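Local coordinates for protein short-chain dehydrogenase/reductase SDR (Burkholderia phymatum, PDB 5IG2) that probably acts as an NAD-dependent oxidoreductase on CH-OH groups, and binds nicotinamide-adenine-dinucleotide in a Rossmann-fold pocket, at residues D45-A50 and A206-P211; V68-S73 and Q79-A84. All blocks are in the same frame, centred on the assembly; numbering follows the deposited sequence. Where two conformers were deposited one is given.

Contact 1: residues D45-A50 and A206-P211; sequences DVDEGA and AERVRP. With NAD (nicotinamide-adenine-dinucleotide), chain F.
D47 OD2 faces R208 and takes a short hydrogen bond from a water 2.6 Å away. That water accepts from R208 NH2 (3.1 Å) and also binds O3B of the NAD ribose, so it ties both segments to the cofactor. Direct pairing is looser: D47 OD2 and R208 NE form a long salt bridge of 4.0 Å, with the carboxylate and guanidinium planes turned 61° apart. R208, extended from CG to NE, spends its guanidinium edge mainly on other partners. NH2 gives a nearly straight bond to the NAD phosphate oxygen O1A (3.0 Å), and NH1 donates to G202 O. Beside it, D45 receives the adenosine ribose two-handed: O2B donates to OD1 and O3B to OD2, each at 2.7 Å, while G23 N also donates to OD2. D45 OD1 further accepts D47 N in an Asx turn. D47 OD1 then caps the helix starting at E48 by accepting from A50 N. Apolar contact completes the join. V46 CG1 lies over the adenine, 3.7 Å from C5A, and V209 CG2 approaches C8A from the same side; V46 CG1 also meets V209 CB at 3.9 Å. An acidic residue at the end of the second strand, bonded to both ribose hydroxyls, is the familiar NAD-binding signature of the Rossmann fold.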
# COMPACT_ATOMS: atom_id res chain seq x y z
N ASP B 45 29.50 5.79 -41.56
CA ASP B 45 30.04 6.48 -40.39
C ASP B 45 31.42 5.88 -40.11
O ASP B 45 31.70 4.76 -40.51
CB ASP B 45 29.12 6.33 -39.17
CG ASP B 45 29.23 7.51 -38.20
OD1 ASP B 45 30.33 7.74 -37.65
OD2 ASP B 45 28.20 8.20 -37.97
N VAL B 46 32.27 6.66 -39.46
CA VAL B 46 33.56 6.15 -39.02
C VAL B 46 33.48 5.53 -37.62
O VAL B 46 34.39 4.79 -37.21
CB VAL B 46 34.61 7.27 -39.09
CG1 VAL B 46 34.39 8.28 -37.96
CG2 VAL B 46 36.01 6.69 -39.08
N ASP B 47 32.39 5.80 -36.89
CA ASP B 47 32.15 5.25 -35.56
C ASP B 47 31.46 3.90 -35.75
O ASP B 47 30.23 3.80 -35.83
CB ASP B 47 31.31 6.23 -34.74
CG ASP B 47 31.11 5.79 -33.31
OD1 ASP B 47 31.29 4.59 -32.99
OD2 ASP B 47 30.75 6.67 -32.48
N GLU B 48 32.26 2.83 -35.81
CA GLU B 48 31.70 1.55 -36.20
C GLU B 48 30.67 1.05 -35.19
O GLU B 48 29.63 0.50 -35.58
CB GLU B 48 32.81 0.52 -36.44
CG GLU B 48 34.08 0.76 -35.66
CD GLU B 48 35.30 0.06 -36.24
OE1 GLU B 48 35.18 -1.08 -36.75
OE2 GLU B 48 36.38 0.66 -36.18
N GLY B 49 30.90 1.27 -33.89
CA GLY B 49 29.95 0.79 -32.89
C GLY B 49 28.60 1.47 -33.00
O GLY B 49 27.55 0.81 -33.02
N ALA B 50 28.61 2.80 -33.11
CA ALA B 50 27.36 3.54 -33.25
C ALA B 50 26.64 3.17 -34.54
O ALA B 50 25.42 3.00 -34.56
CB ALA B 50 27.66 5.04 -33.20
N ALA B 206 32.91 15.63 -30.78
CA ALA B 206 33.52 15.19 -32.03
C ALA B 206 34.95 14.67 -31.83
O ALA B 206 35.42 13.86 -32.64
CB ALA B 206 33.52 16.34 -33.05
N GLU B 207 35.63 15.09 -30.77
CA GLU B 207 37.00 14.63 -30.54
C GLU B 207 37.09 13.12 -30.48
O GLU B 207 38.16 12.56 -30.74
CB GLU B 207 37.57 15.21 -29.25
CG GLU B 207 37.95 16.69 -29.33
CD GLU B 207 39.18 16.96 -30.20
OE1 GLU B 207 39.98 16.02 -30.43
OE2 GLU B 207 39.34 18.12 -30.65
N ARG B 208 35.97 12.44 -30.16
CA ARG B 208 35.98 10.98 -30.06
C ARG B 208 36.32 10.33 -31.39
O ARG B 208 36.81 9.19 -31.40
CB ARG B 208 34.62 10.46 -29.54
CG ARG B 208 33.48 10.43 -30.58
CD ARG B 208 32.08 10.28 -29.92
NE ARG B 208 30.97 10.30 -30.89
CZ ARG B 208 30.40 11.42 -31.36
NH1 ARG B 208 30.82 12.62 -30.98
NH2 ARG B 208 29.40 11.34 -32.24
N VAL B 209 36.08 11.00 -32.52
CA VAL B 209 36.40 10.44 -33.83
C VAL B 209 37.49 11.24 -34.55
O VAL B 209 37.62 11.14 -35.77
CB VAL B 209 35.15 10.30 -34.72
CG1 VAL B 209 34.21 9.23 -34.18
CG2 VAL B 209 34.44 11.64 -34.90
N ARG B 210 38.28 12.03 -33.83
CA ARG B 210 39.45 12.63 -34.47
C ARG B 210 40.47 11.53 -34.73
O ARG B 210 40.77 10.74 -33.83
CB ARG B 210 40.06 13.73 -33.60
CG ARG B 210 41.30 14.39 -34.24
CD ARG B 210 42.18 15.12 -33.21
NE ARG B 210 41.54 16.33 -32.70
CZ ARG B 210 41.85 17.57 -33.09
NH1 ARG B 210 42.82 17.77 -33.99
NH2 ARG B 210 41.20 18.60 -32.56
N PRO B 211 41.01 11.43 -35.95
CA PRO B 211 41.99 10.38 -36.23
C PRO B 211 43.28 10.62 -35.47
O PRO B 211 43.65 11.76 -35.18
CB PRO B 211 42.22 10.49 -37.74
CG PRO B 211 41.81 11.85 -38.08
CD PRO B 211 40.70 12.23 -37.15
PA NAD F . 26.90 13.78 -34.22
O1A NAD F . 28.21 13.73 -33.54
O2A NAD F . 25.74 13.25 -33.36
O5B NAD F . 26.89 13.03 -35.63
C5B NAD F . 27.93 13.24 -36.59
C4B NAD F . 28.45 11.89 -36.99
O4B NAD F . 29.48 12.05 -37.99
C3B NAD F . 29.06 11.05 -35.86
O3B NAD F . 28.43 9.78 -35.75
C2B NAD F . 30.53 10.89 -36.27
O2B NAD F . 31.07 9.63 -35.92
C1B NAD F . 30.43 11.03 -37.79
N9A NAD F . 31.67 11.39 -38.44
C8A NAD F . 32.61 12.29 -38.01
N7A NAD F . 33.69 12.33 -38.75
C5A NAD F . 33.45 11.40 -39.74
C6A NAD F . 34.21 10.96 -40.84
N6A NAD F . 35.47 11.35 -41.07
N1A NAD F . 33.65 10.05 -41.67
C2A NAD F . 32.42 9.60 -41.40
N3A NAD F . 31.62 9.92 -40.38
C4A NAD F . 32.19 10.83 -39.58
O3 NAD F . 26.58 15.27 -34.65
PN NAD F . 25.42 15.90 -35.56
O1N NAD F . 24.38 14.88 -35.84
O2N NAD F . 25.02 17.17 -34.92
O5D NAD F . 26.26 16.22 -36.87
C5D NAD F . 25.68 16.12 -38.18
C4D NAD F . 25.95 17.41 -38.92
O4D NAD F . 25.14 18.48 -38.38
C3D NAD F . 27.41 17.90 -38.87
O3D NAD F . 27.81 18.34 -40.16
C2D NAD F . 27.32 19.10 -37.92
O2D NAD F . 28.36 20.04 -38.20
C1D NAD F . 25.94 19.62 -38.29
N1N NAD F . 25.28 20.61 -37.31
C2N NAD F . 25.04 20.20 -36.05
C3N NAD F . 24.41 21.05 -35.16
C7N NAD F . 23.96 20.62 -33.80
O7N NAD F . 23.71 21.49 -32.94
N7N NAD F . 23.95 19.33 -33.52
C4N NAD F . 24.03 22.31 -35.60
C5N NAD F . 24.28 22.70 -36.90
C6N NAD F . 24.92 21.83 -37.75
O HOH W 1 28.99 8.47 -33.20

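Contact 2: residues V68-S73 and Q79-A84; sequences VRTDVS and QALADA. With NAD (nicotinamide-adenine-dinucleotide), chain F.
From helix 75-89, L81 lays its side chain against V68 at the end of strand 65-69 and T70 just beyond it. Its CB lies 4.1 Å from T70 OG1, the two side chains crossing at about a right angle. With CG anti to the backbone N (chi1 177°), the chain extends from the helix far enough for its CD1 branch to lie against V68 CB at 3.8 Å and T70 OG1 at 3.9 Å. One turn further along the helix, A84 CB meets V68 CG2 at 4.0 Å. V18, V42 and A44 of the central sheet also touch L81. The T70 hydroxyl beside this CD1 methyl donates to V68 O (2.9 Å), reaching that oxygen from above the carbonyl plane. Beyond T70 the chain turns to the cofactor. V72 N donates to adenine N1A, and D71 OD1 accepts from N6A at 2.9 Å as well as from S73 N and S73 OG, which come from one face of the carboxylate. V72 CG1 and CG2 rest on the adenine. The helix is thus joined to the strand end by undirected van der Waals contact, mostly between apolar groups, whereas directional bonds in the following loop read the donor and acceptor pattern that distinguishes adenine.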
# COMPACT_ATOMS: atom_id res chain seq x y z
N VAL B 68 28.13 0.76 -43.75
CA VAL B 68 29.46 0.71 -44.35
C VAL B 68 30.34 1.70 -43.60
O VAL B 68 30.16 2.92 -43.75
CB VAL B 68 29.43 1.06 -45.85
CG1 VAL B 68 30.85 0.98 -46.44
CG2 VAL B 68 28.45 0.15 -46.60
N ARG B 69 31.29 1.19 -42.82
CA ARG B 69 32.25 2.06 -42.17
C ARG B 69 32.99 2.88 -43.23
O ARG B 69 33.56 2.33 -44.17
CB ARG B 69 33.23 1.26 -41.32
CG ARG B 69 34.18 2.13 -40.53
CD ARG B 69 35.34 1.34 -39.95
NE ARG B 69 35.81 1.93 -38.70
CZ ARG B 69 36.71 2.90 -38.63
NH1 ARG B 69 37.25 3.40 -39.74
NH2 ARG B 69 37.07 3.38 -37.44
N THR B 70 32.94 4.20 -43.08
CA THR B 70 33.44 5.12 -44.10
C THR B 70 34.04 6.34 -43.43
O THR B 70 33.39 6.94 -42.57
CB THR B 70 32.32 5.57 -45.04
OG1 THR B 70 31.69 4.43 -45.64
CG2 THR B 70 32.85 6.48 -46.14
N ASP B 71 35.26 6.69 -43.81
CA ASP B 71 35.87 7.97 -43.44
C ASP B 71 35.63 8.90 -44.62
O ASP B 71 36.29 8.78 -45.65
CB ASP B 71 37.35 7.77 -43.11
CG ASP B 71 38.10 9.09 -42.87
OD1 ASP B 71 37.47 10.16 -42.75
OD2 ASP B 71 39.34 9.04 -42.80
N VAL B 72 34.67 9.82 -44.48
CA VAL B 72 34.24 10.63 -45.62
C VAL B 72 35.33 11.58 -46.09
O VAL B 72 35.25 12.07 -47.22
CB VAL B 72 32.95 11.43 -45.34
CG1 VAL B 72 31.75 10.50 -45.05
CG2 VAL B 72 33.16 12.47 -44.22
N SER B 73 36.32 11.87 -45.25
CA SER B 73 37.45 12.69 -45.68
C SER B 73 38.34 11.97 -46.69
O SER B 73 39.20 12.60 -47.30
CB SER B 73 38.31 13.12 -44.48
OG SER B 73 39.09 12.04 -43.98
N GLN B 79 34.16 6.70 -52.59
CA GLN B 79 33.93 5.91 -53.79
C GLN B 79 33.50 4.48 -53.44
O GLN B 79 32.61 3.92 -54.08
CB GLN B 79 35.18 5.89 -54.67
CG GLN B 79 35.00 5.11 -55.97
CD GLN B 79 33.99 5.76 -56.91
OE1 GLN B 79 34.18 6.89 -57.37
NE2 GLN B 79 32.92 5.03 -57.22
N ALA B 80 34.12 3.90 -52.41
CA ALA B 80 33.74 2.55 -52.00
C ALA B 80 32.31 2.51 -51.47
O ALA B 80 31.61 1.51 -51.65
CB ALA B 80 34.72 2.03 -50.94
N LEU B 81 31.88 3.60 -50.82
CA LEU B 81 30.51 3.69 -50.33
C LEU B 81 29.51 3.70 -51.48
O LEU B 81 28.47 3.03 -51.40
CB LEU B 81 30.37 4.94 -49.46
CG LEU B 81 28.97 5.25 -48.92
CD1 LEU B 81 28.53 4.16 -47.94
CD2 LEU B 81 28.92 6.64 -48.28
N ALA B 82 29.79 4.45 -52.54
CA ALA B 82 28.93 4.42 -53.72
C ALA B 82 28.90 3.02 -54.32
O ALA B 82 27.83 2.53 -54.71
CB ALA B 82 29.41 5.43 -54.76
N ASP B 83 30.06 2.36 -54.41
CA ASP B 83 30.10 1.00 -54.96
C ASP B 83 29.26 0.04 -54.14
O ASP B 83 28.56 -0.82 -54.69
CB ASP B 83 31.55 0.50 -55.04
CG ASP B 83 32.43 1.35 -55.95
OD1 ASP B 83 31.91 2.15 -56.76
OD2 ASP B 83 33.67 1.21 -55.84
N ALA B 84 29.32 0.15 -52.81
CA ALA B 84 28.50 -0.71 -51.97
C ALA B 84 27.02 -0.38 -52.14
O ALA B 84 26.17 -1.29 -52.15
CB ALA B 84 28.92 -0.56 -50.51
PA NAD F . 26.90 13.78 -34.22
O1A NAD F . 28.21 13.73 -33.54
O2A NAD F . 25.74 13.25 -33.36
O5B NAD F . 26.89 13.03 -35.63
C5B NAD F . 27.93 13.24 -36.59
C4B NAD F . 28.45 11.89 -36.99
O4B NAD F . 29.48 12.05 -37.99
C3B NAD F . 29.06 11.05 -35.86
O3B NAD F . 28.43 9.78 -35.75
C2B NAD F . 30.53 10.89 -36.27
O2B NAD F . 31.07 9.63 -35.92
C1B NAD F . 30.43 11.03 -37.79
N9A NAD F . 31.67 11.39 -38.44
C8A NAD F . 32.61 12.29 -38.01
N7A NAD F . 33.69 12.33 -38.75
C5A NAD F . 33.45 11.40 -39.74
C6A NAD F . 34.21 10.96 -40.84
N6A NAD F . 35.47 11.35 -41.07
N1A NAD F . 33.65 10.05 -41.67
C2A NAD F . 32.42 9.60 -41.40
N3A NAD F . 31.62 9.92 -40.38
C4A NAD F . 32.19 10.83 -39.58
O3 NAD F . 26.58 15.27 -34.65
PN NAD F . 25.42 15.90 -35.56
O1N NAD F . 24.38 14.88 -35.84
O2N NAD F . 25.02 17.17 -34.92
O5D NAD F . 26.26 16.22 -36.87
C5D NAD F . 25.68 16.12 -38.18
C4D NAD F . 25.95 17.41 -38.92
O4D NAD F . 25.14 18.48 -38.38
C3D NAD F . 27.41 17.90 -38.87
O3D NAD F . 27.81 18.34 -40.16
C2D NAD F . 27.32 19.10 -37.92
O2D NAD F . 28.36 20.04 -38.20
C1D NAD F . 25.94 19.62 -38.29
N1N NAD F . 25.28 20.61 -37.31
C2N NAD F . 25.04 20.20 -36.05
C3N NAD F . 24.41 21.05 -35.16
C7N NAD F . 23.96 20.62 -33.80
O7N NAD F . 23.71 21.49 -32.94
N7N NAD F . 23.95 19.33 -33.52
C4N NAD F . 24.03 22.31 -35.60
C5N NAD F . 24.28 22.70 -36.90
C6N NAD F . 24.92 21.83 -37.75

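How the contacts relate
Strand 40-45 ends in the first segment of contact 1, where helix 48-60 starts; that helix brings the chain back, and strand 65-69, parallel to 40-45, leads into contact 2. Five residues later contact 2 closes, as helix 75-89 folds back on that strand. Its short loop lies wholly within the 155-residue span of contact 1, which closes only at 206-211, after strand 189-194. The two touch directly: E48 OE2 and R69 NE form a 2.9 Å salt bridge, and a probable backbone hydrogen bond joins D45 O, at the end of strand 40-45, to T70 N, just past strand 65-69. They also share the adenine: V46 touches one face and V72 the other.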